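Local structure of inositol-1-monophosphatase SuhB (Mycobacterium tuberculosis, 2Q74) at residues Ala20-Phe25 / Thr61-Leu66; Ala118-Ile123 / Gly134-Val139. The protein probably catalyses the magnesium-dependent hydrolysis of inositol 1-phosphate to free myo-inositol and phosphate, forming a homodimer when magnesium binds. All coordinates share one frame; numbering follows the deposited sequence.

Contact 1. Residues Ala20-Phe25 / Thr61-Leu66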
ATOM      1  N   ALA A  20       3.155 -21.083  -0.526  1.00 60.13           N
ATOM      2  CA  ALA A  20       4.245 -20.749  -1.458  1.00 59.89           C
ATOM      3  C   ALA A  20       3.952 -21.270  -2.858  1.00 59.87           C
ATOM      4  O   ALA A  20       4.137 -20.551  -3.855  1.00 60.06           O
ATOM      5  CB  ALA A  20       5.576 -21.301  -0.979  1.00 59.23           C
ATOM      6  N   GLU A  21       3.510 -22.525  -2.927  1.00 59.68           N
ATOM      7  CA  GLU A  21       3.080 -23.126  -4.187  1.00 59.75           C
ATOM      8  C   GLU A  21       2.018 -22.299  -4.879  1.00 58.59           C
ATOM      9  O   GLU A  21       2.162 -21.933  -6.030  1.00 59.08           O
ATOM     10  CB  GLU A  21       2.478 -24.502  -3.935  1.00 60.07           C
ATOM     11  CG  GLU A  21       3.432 -25.643  -3.891  1.00 61.84           C
ATOM     12  CD  GLU A  21       2.687 -26.944  -3.729  1.00 64.32           C
ATOM     13  OE1 GLU A  21       1.828 -27.250  -4.588  1.00 67.20           O
ATOM     14  OE2 GLU A  21       2.929 -27.638  -2.717  1.00 67.74           O
ATOM     15  N   ALA A  22       0.936 -22.036  -4.161  1.00 57.69           N
ATOM     16  CA  ALA A  22      -0.217 -21.329  -4.705  1.00 57.07           C
ATOM     17  C   ALA A  22       0.164 -19.909  -5.149  1.00 56.76           C
ATOM     18  O   ALA A  22      -0.280 -19.449  -6.201  1.00 56.84           O
ATOM     19  CB  ALA A  22      -1.349 -21.313  -3.692  1.00 56.53           C
ATOM     20  N   ALA A  23       1.041 -19.249  -4.395  1.00 56.33           N
ATOM     21  CA  ALA A  23       1.524 -17.927  -4.776  1.00 55.98           C
ATOM     22  C   ALA A  23       2.202 -18.007  -6.137  1.00 56.06           C
ATOM     23  O   ALA A  23       1.914 -17.213  -7.037  1.00 56.28           O
ATOM     24  CB  ALA A  23       2.484 -17.384  -3.729  1.00 55.74           C
ATOM     25  N   ALA A  24       3.093 -18.975  -6.294  1.00 55.89           N
ATOM     26  CA  ALA A  24       3.798 -19.177  -7.560  1.00 56.20           C
ATOM     27  C   ALA A  24       2.824 -19.375  -8.732  1.00 56.73           C
ATOM     28  O   ALA A  24       3.075 -18.929  -9.863  1.00 56.72           O
ATOM     29  CB  ALA A  24       4.733 -20.381  -7.451  1.00 55.28           C
ATOM     30  N   PHE A  25       1.719 -20.060  -8.458  1.00 57.66           N
ATOM     31  CA  PHE A  25       0.715 -20.368  -9.480  1.00 58.22           C
ATOM     32  C   PHE A  25      -0.087 -19.130  -9.842  1.00 58.85           C
ATOM     33  O   PHE A  25      -0.342 -18.869 -11.010  1.00 59.24           O
ATOM     34  CB  PHE A  25      -0.217 -21.452  -8.937  1.00 58.54           C
ATOM     35  CG  PHE A  25      -1.301 -21.863  -9.883  1.00 58.15           C
ATOM     36  CD1 PHE A  25      -1.038 -22.732 -10.913  1.00 58.86           C
ATOM     37  CD2 PHE A  25      -2.600 -21.409  -9.710  1.00 58.50           C
ATOM     38  CE1 PHE A  25      -2.060 -23.139 -11.785  1.00 59.33           C
ATOM     39  CE2 PHE A  25      -3.619 -21.801 -10.569  1.00 59.14           C
ATOM     40  CZ  PHE A  25      -3.347 -22.664 -11.608  1.00 59.23           C
ATOM     41  N   THR A  61     -10.545 -19.316  -8.912  1.00 70.25           N
ATOM     42  CA  THR A  61     -11.048 -20.680  -8.980  1.00 70.31           C
ATOM     43  C   THR A  61      -9.933 -21.684  -9.236  1.00 70.24           C
ATOM     44  O   THR A  61      -9.860 -22.725  -8.586  1.00 70.21           O
ATOM     45  CB  THR A  61     -12.075 -20.837 -10.112  1.00 70.32           C
ATOM     46  OG1 THR A  61     -13.010 -19.759 -10.050  1.00 70.37           O
ATOM     47  CG2 THR A  61     -12.805 -22.161  -9.975  1.00 70.46           C
ATOM     48  N   ASP A  62      -9.079 -21.370 -10.205  1.00 70.07           N
ATOM     49  CA  ASP A  62      -7.990 -22.251 -10.583  1.00 70.06           C
ATOM     50  C   ASP A  62      -7.121 -22.565  -9.374  1.00 69.93           C
ATOM     51  O   ASP A  62      -6.779 -23.728  -9.127  1.00 69.52           O
ATOM     52  CB  ASP A  62      -7.141 -21.609 -11.685  1.00 70.20           C
ATOM     53  CG  ASP A  62      -7.868 -21.532 -13.043  1.00 70.83           C
ATOM     54  OD1 ASP A  62      -8.789 -22.337 -13.309  1.00 70.39           O
ATOM     55  OD2 ASP A  62      -7.503 -20.656 -13.851  1.00 70.74           O
ATOM     56  N   THR A  63      -6.792 -21.519  -8.615  1.00 69.87           N
ATOM     57  CA  THR A  63      -5.911 -21.630  -7.450  1.00 69.67           C
ATOM     58  C   THR A  63      -6.591 -22.366  -6.301  1.00 70.00           C
ATOM     59  O   THR A  63      -5.957 -23.093  -5.541  1.00 69.50           O
ATOM     60  CB  THR A  63      -5.478 -20.239  -6.961  1.00 69.64           C
ATOM     61  OG1 THR A  63      -4.856 -19.521  -8.024  1.00 68.68           O
ATOM     62  CG2 THR A  63      -4.502 -20.343  -5.807  1.00 69.30           C
ATOM     63  N   GLU A  64      -7.893 -22.158  -6.175  1.00 70.79           N
ATOM     64  CA  GLU A  64      -8.712 -22.918  -5.230  1.00 71.38           C
ATOM     65  C   GLU A  64      -8.646 -24.420  -5.550  1.00 71.11           C
ATOM     66  O   GLU A  64      -8.520 -25.253  -4.639  1.00 70.93           O
ATOM     67  CB  GLU A  64     -10.163 -22.429  -5.301  1.00 71.87           C
ATOM     68  CG  GLU A  64     -11.152 -23.139  -4.372  1.00 73.44           C
ATOM     69  CD  GLU A  64     -11.155 -22.584  -2.975  1.00 74.86           C
ATOM     70  OE1 GLU A  64     -10.052 -22.274  -2.475  1.00 76.96           O
ATOM     71  OE2 GLU A  64     -12.256 -22.460  -2.386  1.00 75.67           O
ATOM     72  N   ARG A  65      -8.729 -24.747  -6.842  1.00 70.59           N
ATOM     73  CA  ARG A  65      -8.603 -26.124  -7.299  1.00 70.97           C
ATOM     74  C   ARG A  65      -7.226 -26.712  -6.946  1.00 69.09           C
ATOM     75  O   ARG A  65      -7.140 -27.820  -6.430  1.00 68.87           O
ATOM     76  CB  ARG A  65      -8.876 -26.234  -8.813  1.00 70.86           C
ATOM     77  CG  ARG A  65      -9.321 -27.624  -9.219  1.00 73.18           C
ATOM     78  CD  ARG A  65      -9.604 -27.771 -10.695  1.00 75.87           C
ATOM     79  NE  ARG A  65     -10.715 -26.929 -11.149  1.00 79.54           N
ATOM     80  CZ  ARG A  65     -10.598 -25.817 -11.881  1.00 81.34           C
ATOM     81  NH1 ARG A  65      -9.410 -25.367 -12.272  1.00 81.78           N
ATOM     82  NH2 ARG A  65     -11.687 -25.142 -12.230  1.00 82.55           N
ATOM     83  N   LEU A  66      -6.161 -25.963  -7.218  1.00 67.44           N
ATOM     84  CA  LEU A  66      -4.802 -26.384  -6.890  1.00 66.62           C
ATOM     85  C   LEU A  66      -4.699 -26.753  -5.429  1.00 66.45           C
ATOM     86  O   LEU A  66      -4.169 -27.796  -5.077  1.00 66.05           O
ATOM     87  CB  LEU A  66      -3.806 -25.260  -7.210  1.00 66.40           C
ATOM     88  CG  LEU A  66      -2.294 -25.503  -7.035  1.00 66.33           C
ATOM     89  CD1 LEU A  66      -1.500 -24.455  -7.796  1.00 64.81           C
ATOM     90  CD2 LEU A  66      -1.871 -25.510  -5.589  1.00 64.28           C
TER

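Contact 2. Residues Ala118-Ile123 / Gly134-Val139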
ATOM      1  N   ALA A 118      -0.228  -6.156  -3.602  1.00 53.61           N
ATOM      2  CA  ALA A 118      -0.703  -6.321  -2.279  1.00 53.15           C
ATOM      3  C   ALA A 118      -1.923  -7.227  -2.374  1.00 53.17           C
ATOM      4  O   ALA A 118      -3.061  -6.804  -2.071  1.00 53.50           O
ATOM      5  CB  ALA A 118      -1.072  -4.964  -1.691  1.00 53.07           C
ATOM      6  N   TYR A 119      -1.682  -8.461  -2.823  1.00 52.82           N
ATOM      7  CA  TYR A 119      -2.672  -9.531  -2.685  1.00 52.50           C
ATOM      8  C   TYR A 119      -1.991 -10.746  -2.117  1.00 52.50           C
ATOM      9  O   TYR A 119      -0.779 -10.898  -2.272  1.00 53.29           O
ATOM     10  CB  TYR A 119      -3.315  -9.860  -4.017  1.00 52.71           C
ATOM     11  CG  TYR A 119      -2.383  -9.782  -5.179  1.00 53.31           C
ATOM     12  CD1 TYR A 119      -1.755 -10.913  -5.694  1.00 53.92           C
ATOM     13  CD2 TYR A 119      -2.135  -8.567  -5.776  1.00 54.62           C
ATOM     14  CE1 TYR A 119      -0.897 -10.802  -6.799  1.00 55.03           C
ATOM     15  CE2 TYR A 119      -1.317  -8.454  -6.845  1.00 55.12           C
ATOM     16  CZ  TYR A 119      -0.686  -9.555  -7.363  1.00 54.74           C
ATOM     17  OH  TYR A 119       0.133  -9.369  -8.473  1.00 55.75           O
ATOM     18  N   ALA A 120      -2.758 -11.636  -1.494  1.00 52.44           N
ATOM     19  CA  ALA A 120      -2.154 -12.749  -0.750  1.00 51.85           C
ATOM     20  C   ALA A 120      -2.943 -14.065  -0.804  1.00 52.07           C
ATOM     21  O   ALA A 120      -4.150 -14.098  -0.987  1.00 52.20           O
ATOM     22  CB  ALA A 120      -1.966 -12.336   0.668  1.00 51.06           C
ATOM     23  N   VAL A 121      -2.220 -15.157  -0.638  1.00 53.00           N
ATOM     24  CA  VAL A 121      -2.817 -16.455  -0.428  1.00 53.55           C
ATOM     25  C   VAL A 121      -2.824 -16.673   1.094  1.00 54.35           C
ATOM     26  O   VAL A 121      -1.788 -16.505   1.738  1.00 54.59           O
ATOM     27  CB  VAL A 121      -1.980 -17.545  -1.109  1.00 53.39           C
ATOM     28  CG1 VAL A 121      -2.611 -18.909  -0.871  1.00 53.16           C
ATOM     29  CG2 VAL A 121      -1.811 -17.237  -2.607  1.00 52.43           C
ATOM     30  N   SER A 122      -3.981 -17.025   1.652  1.00 55.55           N
ATOM     31  CA  SER A 122      -4.129 -17.280   3.088  1.00 56.81           C
ATOM     32  C   SER A 122      -4.584 -18.717   3.319  1.00 57.83           C
ATOM     33  O   SER A 122      -5.588 -19.132   2.745  1.00 57.31           O
ATOM     34  CB  SER A 122      -5.154 -16.323   3.695  1.00 56.89           C
ATOM     35  OG  SER A 122      -5.243 -16.465   5.102  1.00 58.03           O
ATOM     36  N   ILE A 123      -3.836 -19.456   4.155  1.00 59.20           N
ATOM     37  CA  ILE A 123      -4.111 -20.855   4.493  1.00 60.37           C
ATOM     38  C   ILE A 123      -4.126 -20.979   6.035  1.00 61.07           C
ATOM     39  O   ILE A 123      -3.092 -20.833   6.686  1.00 61.20           O
ATOM     40  CB  ILE A 123      -3.017 -21.822   3.979  1.00 60.60           C
ATOM     41  CG1 ILE A 123      -2.606 -21.542   2.533  1.00 62.36           C
ATOM     42  CG2 ILE A 123      -3.477 -23.257   4.136  1.00 61.18           C
ATOM     43  CD1 ILE A 123      -3.517 -22.124   1.476  1.00 64.29           C
ATOM     44  N   GLY A 134      -1.016 -21.493  10.474  1.00 62.77           N
ATOM     45  CA  GLY A 134      -1.403 -20.650   9.359  1.00 61.55           C
ATOM     46  C   GLY A 134      -0.253 -20.135   8.535  1.00 60.00           C
ATOM     47  O   GLY A 134       0.884 -20.117   8.990  1.00 59.90           O
ATOM     48  N   ALA A 135      -0.557 -19.709   7.317  1.00 58.21           N
ATOM     49  CA  ALA A 135       0.477 -19.156   6.431  1.00 57.06           C
ATOM     50  C   ALA A 135      -0.149 -18.182   5.474  1.00 55.87           C
ATOM     51  O   ALA A 135      -1.184 -18.494   4.869  1.00 56.81           O
ATOM     52  CB  ALA A 135       1.188 -20.264   5.665  1.00 56.40           C
ATOM     53  N   VAL A 136       0.442 -16.998   5.347  1.00 54.42           N
ATOM     54  CA  VAL A 136      -0.036 -16.011   4.360  1.00 53.17           C
ATOM     55  C   VAL A 136       1.104 -15.696   3.436  1.00 52.76           C
ATOM     56  O   VAL A 136       2.177 -15.277   3.867  1.00 52.49           O
ATOM     57  CB  VAL A 136      -0.504 -14.673   5.009  1.00 53.03           C
ATOM     58  CG1 VAL A 136      -0.899 -13.632   3.917  1.00 52.57           C
ATOM     59  CG2 VAL A 136      -1.643 -14.895   5.991  1.00 51.10           C
ATOM     60  N   ALA A 137       0.873 -15.891   2.155  1.00 53.04           N
ATOM     61  CA  ALA A 137       1.921 -15.669   1.147  1.00 52.97           C
ATOM     62  C   ALA A 137       1.639 -14.341   0.518  1.00 53.21           C
ATOM     63  O   ALA A 137       0.568 -14.171  -0.022  1.00 53.71           O
ATOM     64  CB  ALA A 137       1.891 -16.753   0.087  1.00 52.12           C
ATOM     65  N   ASP A 138       2.586 -13.414   0.611  1.00 54.00           N
ATOM     66  CA  ASP A 138       2.547 -12.134  -0.101  1.00 54.94           C
ATOM     67  C   ASP A 138       3.062 -12.397  -1.513  1.00 55.40           C
ATOM     68  O   ASP A 138       4.273 -12.405  -1.764  1.00 55.71           O
ATOM     69  CB  ASP A 138       3.429 -11.092   0.628  1.00 55.68           C
ATOM     70  CG  ASP A 138       3.371  -9.678  -0.007  1.00 58.40           C
ATOM     71  OD1 ASP A 138       2.980  -9.528  -1.187  1.00 60.62           O
ATOM     72  OD2 ASP A 138       3.761  -8.706   0.701  1.00 62.59           O
ATOM     73  N   VAL A 139       2.124 -12.588  -2.434  1.00 55.47           N
ATOM     74  CA  VAL A 139       2.430 -13.055  -3.766  1.00 55.14           C
ATOM     75  C   VAL A 139       3.472 -12.182  -4.466  1.00 55.56           C
ATOM     76  O   VAL A 139       4.503 -12.687  -4.913  1.00 55.59           O
ATOM     77  CB  VAL A 139       1.125 -13.218  -4.599  1.00 55.16           C
ATOM     78  CG1 VAL A 139       1.431 -13.702  -6.003  1.00 54.90           C
ATOM     79  CG2 VAL A 139       0.202 -14.199  -3.897  1.00 54.64           C
TER
HETATM   80  O   HOH W   1       1.466  -9.394  -3.149  1.00 51.86           O

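Contact 1. Residues Ala20-Phe25 / Thr61-Leu66
The ring of F25 reaches across from helix 8-33 and lies against L66, T63 and D62 of helix 55-74. With CG anti to the backbone N (chi1 180°), the ring projects into the gap between the two helices, whose axes approach to 10.0 Å. L66 slides past it in the opposite direction and lays one methyl, CD1, over a ring face, 3.8 Å from the centroid of F25 and 29° off the ring normal: a CH-pi contact. D62 comes in at the ring edge; its CB is 3.7 Å from F25 CE2, and its carboxylate plane stands almost at right angles to the ring. T63 OG1 also lies at this edge, 3.4 Å from F25 CD2, while the hydroxyl is hydrogen-bonded to V59 O one turn back. This leaves the T63 methyl to pack, CG2 to CB at 3.9 Å, on A22, whose small size suits the point where the backbones come nearest. Charged groups finish the border: E21 pairs with R70, and D62 with both R65 and R29. These long helices form an outer layer of the alpha-beta-alpha-beta-alpha sandwich, and T63 also touches P105, beside the probable metal and substrate site. The nearly antiparallel pair, running at 150°, thus meets here through apolar and ring contacts without a direct hydrogen bond, while the carboxylates find arginine partners at the margin.

Contact 2. Residues Ala118-Ile123 / Gly134-Val139
Backbone hydrogen bonds between V121 and A137 and between I123 and A135 join two neighbouring strands of a beta hairpin in the large mixed sheet. Each antiparallel pair carries two bonds: A137 N lies 2.8 Å from V121 O, and I123 N lies 2.9 Å from A135 O. V136 CA, between the two pairs, and G134 CA, just past the second, direct C-H groups at V121 O and I123 O in turn. Beyond the strands the pairing slackens: V139 N to Y119 O, at 3.4 Å, is weak, and a water links this carbonyl to the carboxylate of D138. On its other edge strand 120-127 bonds through A120 to D107 and through S122 to D104, which by similarity bind magnesium, so the hairpin adjoins the metal site.

Apolar contacts divide between the two faces. On one, A120 CB meets V136 CG1 at 3.7 Å; the small A120 and S122 touch L213 and A238, beside V136, which packs on helices 211-220 and 233-245. On the other, V121 CB and A137 CB are 4.1 Å apart, and A135 and A137 let helix 8-33 lie close. V139, just past the strand end, points toward segment 118-123; its CG1, anti to the backbone N (chi1 180°), is 3.8 Å from Y119 CE1, the two side chains crossing at about a right angle. The main chain thus supplies the directional bonds, and small, mostly aliphatic side chains fit the sheet to its helices.

Helix 8-33 belongs to contact 1 and also covers the V121, A135 and A137 face of contact 2, so the two are successive layers of the alpha-beta-alpha-beta-alpha sandwich. A22 and A23 make the junction: A22 CB is 3.9 Å from V121 CG1, and A23 CB is 3.9 Å from A137 CB. Contact 2 lies deep, about 7 Å from the chain centre to its own centre, and is held by main-chain hydrogen bonds. Contact 1, about 17 Å out by the same measure, is partly buried and joins helices through side chains, with ion pairs at its margin. Both approach I106, which by similarity binds magnesium and substrate: T63 from contact 1, Y119 from contact 2.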